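Local coordinates for CHAD domain (Ricinus communis, PDB 6QV5), which probably binds inorganic polyphosphate through an all-helical fold built on four-helix bundles, and carries a zinc ion in the crystal, at residues A[157-160]-A[161-165]; A[171-174]-A[175-179]. All coordinates share one frame; numbering follows the deposited sequence.

How the contacts relate
Following the chain from its N-terminal side, contact 1 comes first, on the last turns of helix 147-163, and contact 2 follows on the opening turns of helix 171-192, the next helix in sequence. Each is a local contact within about one helical turn, so neither closes a long loop, and they stand in series without nesting or crossing. The centres of contact 1 and contact 2 lie about 20 Å apart; the nearest atoms of contact 1 and contact 2 are about 11 Å apart, without touching. Both lean on helix 26-42, contact 1 at Leu-34 and contact 2 at Leu-26; by position in the chain they lie on either side of the connection between helices 147-163 and 171-192.

Contact 1. Residues A[157-160]-A[161-165]; sequences GAWM and LETAP
Thr-163 sets its hydroxyl over one face of the Trp-159 indole, one helical turn earlier. Its CB sits 3.5 Å from Trp-159 O. OG1, anti to the carbonyl carbon and beside the backbone N (chi1 -32°, well short of the staggered value), donates to Trp-159 O at 2.7 Å. The same oxygen receives Thr-163 N at 3.0 Å, with a nearly straight N-H...O angle of 160°. These two donors reach the carbonyl from opposite faces of its plane, so one residue grips one acceptor twice. OG1 also lies 3.3 Å above the plane of the indole, displaced toward the rim; its nearest ring atom is Trp-159 NE1, but the angle there is too poor for a hydrogen bond.

With CG opposite the backbone N (chi1 169°), beside the carbonyl carbon, the indole is set forward along the helix, where OG1 meets it. Elsewhere on the turn, Met-160 bends at chi3 and brings CE to 3.9 Å from Leu-161 CG, while Ala-164 N bonds Met-160 O at 3.1 Å. Trp-159 and Met-160 also touch Leu-34 of helix 26-42, and Trp-159 meets Ala-78 and Pro-81. A threonine hydroxyl that donates to the carbonyl four residues earlier, beside the backbone i to i-4 bond, is a familiar feature of alpha-helices; here it lies in the C-terminal part of helix 147-163 of the all-helical CHAD fold.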
loop_
_atom_site.group_PDB
_atom_site.type_symbol
_atom_site.label_atom_id
_atom_site.label_comp_id
_atom_site.label_asym_id
_atom_site.label_seq_id
_atom_site.Cartn_x
_atom_site.Cartn_y
_atom_site.Cartn_z
ATOM N N GLY A 157 9.880 14.923 -9.550
ATOM C CA GLY A 157 10.341 16.032 -8.722
ATOM C C GLY A 157 10.303 17.359 -9.453
ATOM O O GLY A 157 9.899 18.372 -8.874
ATOM N N ALA A 158 10.698 17.349 -10.744
ATOM C CA ALA A 158 10.700 18.518 -11.626
ATOM C C ALA A 158 9.270 18.981 -11.924
ATOM O O ALA A 158 9.013 20.185 -11.943
ATOM C CB ALA A 158 11.428 18.197 -12.923
ATOM N N TRP A 159 8.347 18.021 -12.142
ATOM C CA TRP A 159 6.931 18.281 -12.408
ATOM C C TRP A 159 6.255 18.832 -11.148
ATOM O O TRP A 159 5.465 19.771 -11.248
ATOM C CB TRP A 159 6.231 17.003 -12.911
ATOM C CG TRP A 159 4.735 17.104 -12.971
ATOM C CD1 TRP A 159 3.989 17.660 -13.967
ATOM C CD2 TRP A 159 3.808 16.650 -11.979
ATOM N NE1 TRP A 159 2.651 17.581 -13.657
ATOM C CE2 TRP A 159 2.512 16.969 -12.438
ATOM C CE3 TRP A 159 3.948 16.016 -10.731
ATOM C CZ2 TRP A 159 1.361 16.672 -11.697
ATOM C CZ3 TRP A 159 2.808 15.720 -10.001
ATOM C CH2 TRP A 159 1.533 16.038 -10.487
ATOM N N MET A 160 6.584 18.255 -9.971
ATOM C CA MET A 160 6.070 18.644 -8.654
ATOM C C MET A 160 6.341 20.128 -8.373
ATOM O O MET A 160 5.413 20.855 -8.019
ATOM C CB MET A 160 6.698 17.758 -7.559
ATOM C CG MET A 160 6.200 18.046 -6.156
ATOM S SD MET A 160 7.334 17.410 -4.897
ATOM C CE MET A 160 8.496 18.745 -4.798
ATOM N N LEU A 161 7.600 20.570 -8.557
ATOM C CA LEU A 161 8.029 21.951 -8.322
ATOM C C LEU A 161 7.463 22.950 -9.332
ATOM O O LEU A 161 7.243 24.106 -8.973
ATOM C CB LEU A 161 9.562 22.052 -8.259
ATOM C CG LEU A 161 10.246 21.302 -7.111
ATOM C CD1 LEU A 161 11.649 20.914 -7.489
ATOM C CD2 LEU A 161 10.240 22.116 -5.822
ATOM N N GLU A 162 7.222 22.509 -10.583
ATOM C CA GLU A 162 6.670 23.353 -11.646
ATOM C C GLU A 162 5.166 23.605 -11.449
ATOM O O GLU A 162 4.712 24.736 -11.633
ATOM C CB GLU A 162 6.950 22.740 -13.033
ATOM C CG GLU A 162 6.685 23.690 -14.194
ATOM C CD GLU A 162 6.980 23.188 -15.597
ATOM O OE1 GLU A 162 7.099 21.956 -15.793
ATOM O OE2 GLU A 162 7.081 24.039 -16.512
ATOM N N THR A 163 4.404 22.557 -11.080
ATOM C CA THR A 163 2.954 22.632 -10.884
ATOM C C THR A 163 2.565 23.255 -9.526
ATOM O O THR A 163 1.465 23.801 -9.414
ATOM C CB THR A 163 2.292 21.255 -11.115
ATOM O OG1 THR A 163 3.016 20.524 -12.104
ATOM C CG2 THR A 163 0.842 21.374 -11.562
ATOM N N ALA A 164 3.461 23.185 -8.513
ATOM C CA ALA A 164 3.231 23.709 -7.158
ATOM C C ALA A 164 2.774 25.191 -7.090
ATOM O O ALA A 164 1.738 25.414 -6.466
ATOM C CB ALA A 164 4.450 23.487 -6.273
ATOM N N PRO A 165 3.441 26.209 -7.709
ATOM C CA PRO A 165 2.930 27.589 -7.578
ATOM C C PRO A 165 1.658 27.896 -8.375
ATOM O O PRO A 165 1.037 28.935 -8.147
ATOM C CB PRO A 165 4.112 28.448 -8.031
ATOM C CG PRO A 165 4.847 27.593 -8.988
ATOM C CD PRO A 165 4.687 26.180 -8.509
#

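Contact 2. Residues A[171-174]-A[175-179]; sequences AAHF and SRQIM
Ile-178 lays CG1 over one face of the Phe-174 ring, 3.9 Å from the centroid and 21° off the ring normal, which identifies a CH-pi contact. CG1 is displaced toward the rim and comes closest to CE2 and CZ; CD1 extends beyond it to CZ, at 4.0 Å. Phe-174 holds its CG anti to the backbone N (chi1 178°), bringing the ring alongside the following turn, and Ile-178 N donates to Phe-174 O at 3.3 Å.

On another side of the helix, Arg-176 N bonds Ala-172 O at 3.2 Å, and the bent side chain returns NE to the same oxygen in a weak bond of 3.4 Å. Gln-177 crosses His-173, with the amide and imidazole planes 68° apart and OE1 3.7 Å from CD2. Ser-175 OG lies near Ala-171 O and Ala-172 O, and it also has a weak hydrogen bond with Tyr-222 OH.

Farther out, the Phe-174 ring meets that of Phe-74 with nearly parallel planes, and Leu-73 of helix 54-73 touches both Phe-174 and Ile-178. Such apolar i to i+4 pairs turned toward neighbouring helices are characteristic of the packing in helical bundles like the CHAD domain.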
loop_
_atom_site.group_PDB
_atom_site.type_symbol
_atom_site.label_atom_id
_atom_site.label_comp_id
_atom_site.label_asym_id
_atom_site.label_seq_id
_atom_site.Cartn_x
_atom_site.Cartn_y
_atom_site.Cartn_z
ATOM N N ALA A 171 -4.776 24.959 1.951
ATOM C CA ALA A 171 -4.724 23.505 2.113
ATOM C C ALA A 171 -5.993 22.990 2.800
ATOM O O ALA A 171 -6.434 21.882 2.499
ATOM C CB ALA A 171 -3.495 23.107 2.915
ATOM N N ALA A 172 -6.579 23.805 3.709
ATOM C CA ALA A 172 -7.800 23.497 4.461
ATOM C C ALA A 172 -9.027 23.374 3.557
ATOM O O ALA A 172 -9.868 22.507 3.797
ATOM C CB ALA A 172 -8.037 24.549 5.534
ATOM N N HIS A 173 -9.120 24.231 2.516
ATOM C CA HIS A 173 -10.217 24.231 1.545
ATOM C C HIS A 173 -10.164 22.981 0.665
ATOM O O HIS A 173 -11.211 22.404 0.368
ATOM C CB HIS A 173 -10.180 25.501 0.680
ATOM C CG HIS A 173 -11.393 25.682 -0.180
ATOM N ND1 HIS A 173 -12.459 26.465 0.231
ATOM C CD2 HIS A 173 -11.671 25.173 -1.403
ATOM C CE1 HIS A 173 -13.345 26.409 -0.751
ATOM N NE2 HIS A 173 -12.916 25.640 -1.753
ATOM N N PHE A 174 -8.950 22.574 0.242
ATOM C CA PHE A 174 -8.744 21.393 -0.593
ATOM C C PHE A 174 -8.958 20.104 0.201
ATOM O O PHE A 174 -9.627 19.198 -0.299
ATOM C CB PHE A 174 -7.348 21.416 -1.249
ATOM C CG PHE A 174 -7.033 20.203 -2.097
ATOM C CD1 PHE A 174 -7.481 20.114 -3.409
ATOM C CD2 PHE A 174 -6.286 19.150 -1.581
ATOM C CE1 PHE A 174 -7.199 18.987 -4.186
ATOM C CE2 PHE A 174 -6.012 18.020 -2.356
ATOM C CZ PHE A 174 -6.463 17.951 -3.656
ATOM N N SER A 175 -8.374 20.016 1.416
ATOM C CA SER A 175 -8.461 18.840 2.285
ATOM C C SER A 175 -9.883 18.492 2.704
ATOM O O SER A 175 -10.209 17.310 2.736
ATOM C CB SER A 175 -7.567 18.990 3.511
ATOM O OG SER A 175 -7.985 20.066 4.334
ATOM N N ARG A 176 -10.726 19.503 3.019
ATOM C CA ARG A 176 -12.114 19.271 3.437
ATOM C C ARG A 176 -12.966 18.645 2.322
ATOM O O ARG A 176 -13.810 17.802 2.618
ATOM C CB ARG A 176 -12.773 20.533 4.039
ATOM C CG ARG A 176 -13.091 21.667 3.065
ATOM C CD ARG A 176 -13.884 22.765 3.745
ATOM N NE ARG A 176 -13.015 23.828 4.253
ATOM C CZ ARG A 176 -13.313 24.622 5.277
ATOM N NH1 ARG A 176 -14.459 24.473 5.932
ATOM N NH2 ARG A 176 -12.464 25.565 5.662
ATOM N N GLN A 177 -12.711 19.024 1.052
ATOM C CA GLN A 177 -13.414 18.501 -0.124
ATOM C C GLN A 177 -13.041 17.034 -0.369
ATOM O O GLN A 177 -13.917 16.225 -0.683
ATOM C CB GLN A 177 -13.105 19.349 -1.371
ATOM C CG GLN A 177 -13.687 20.762 -1.328
ATOM C CD GLN A 177 -13.204 21.630 -2.467
ATOM O OE1 GLN A 177 -12.002 21.745 -2.741
ATOM N NE2 GLN A 177 -14.135 22.281 -3.149
ATOM N N ILE A 178 -11.743 16.700 -0.208
ATOM C CA ILE A 178 -11.185 15.353 -0.379
ATOM C C ILE A 178 -11.619 14.442 0.783
ATOM O O ILE A 178 -12.062 13.318 0.538
ATOM C CB ILE A 178 -9.632 15.413 -0.578
ATOM C CG1 ILE A 178 -9.228 16.222 -1.850
ATOM C CG2 ILE A 178 -8.961 14.026 -0.554
ATOM C CD1 ILE A 178 -9.671 15.663 -3.277
ATOM N N MET A 179 -11.506 14.939 2.035
ATOM C CA MET A 179 -11.883 14.212 3.253
ATOM C C MET A 179 -13.374 13.892 3.311
ATOM O O MET A 179 -13.738 12.835 3.824
ATOM C CB MET A 179 -11.422 14.956 4.517
ATOM C CG MET A 179 -10.671 14.077 5.504
ATOM S SD MET A 179 -9.186 13.268 4.839
ATOM C CE MET A 179 -8.009 14.595 4.939
#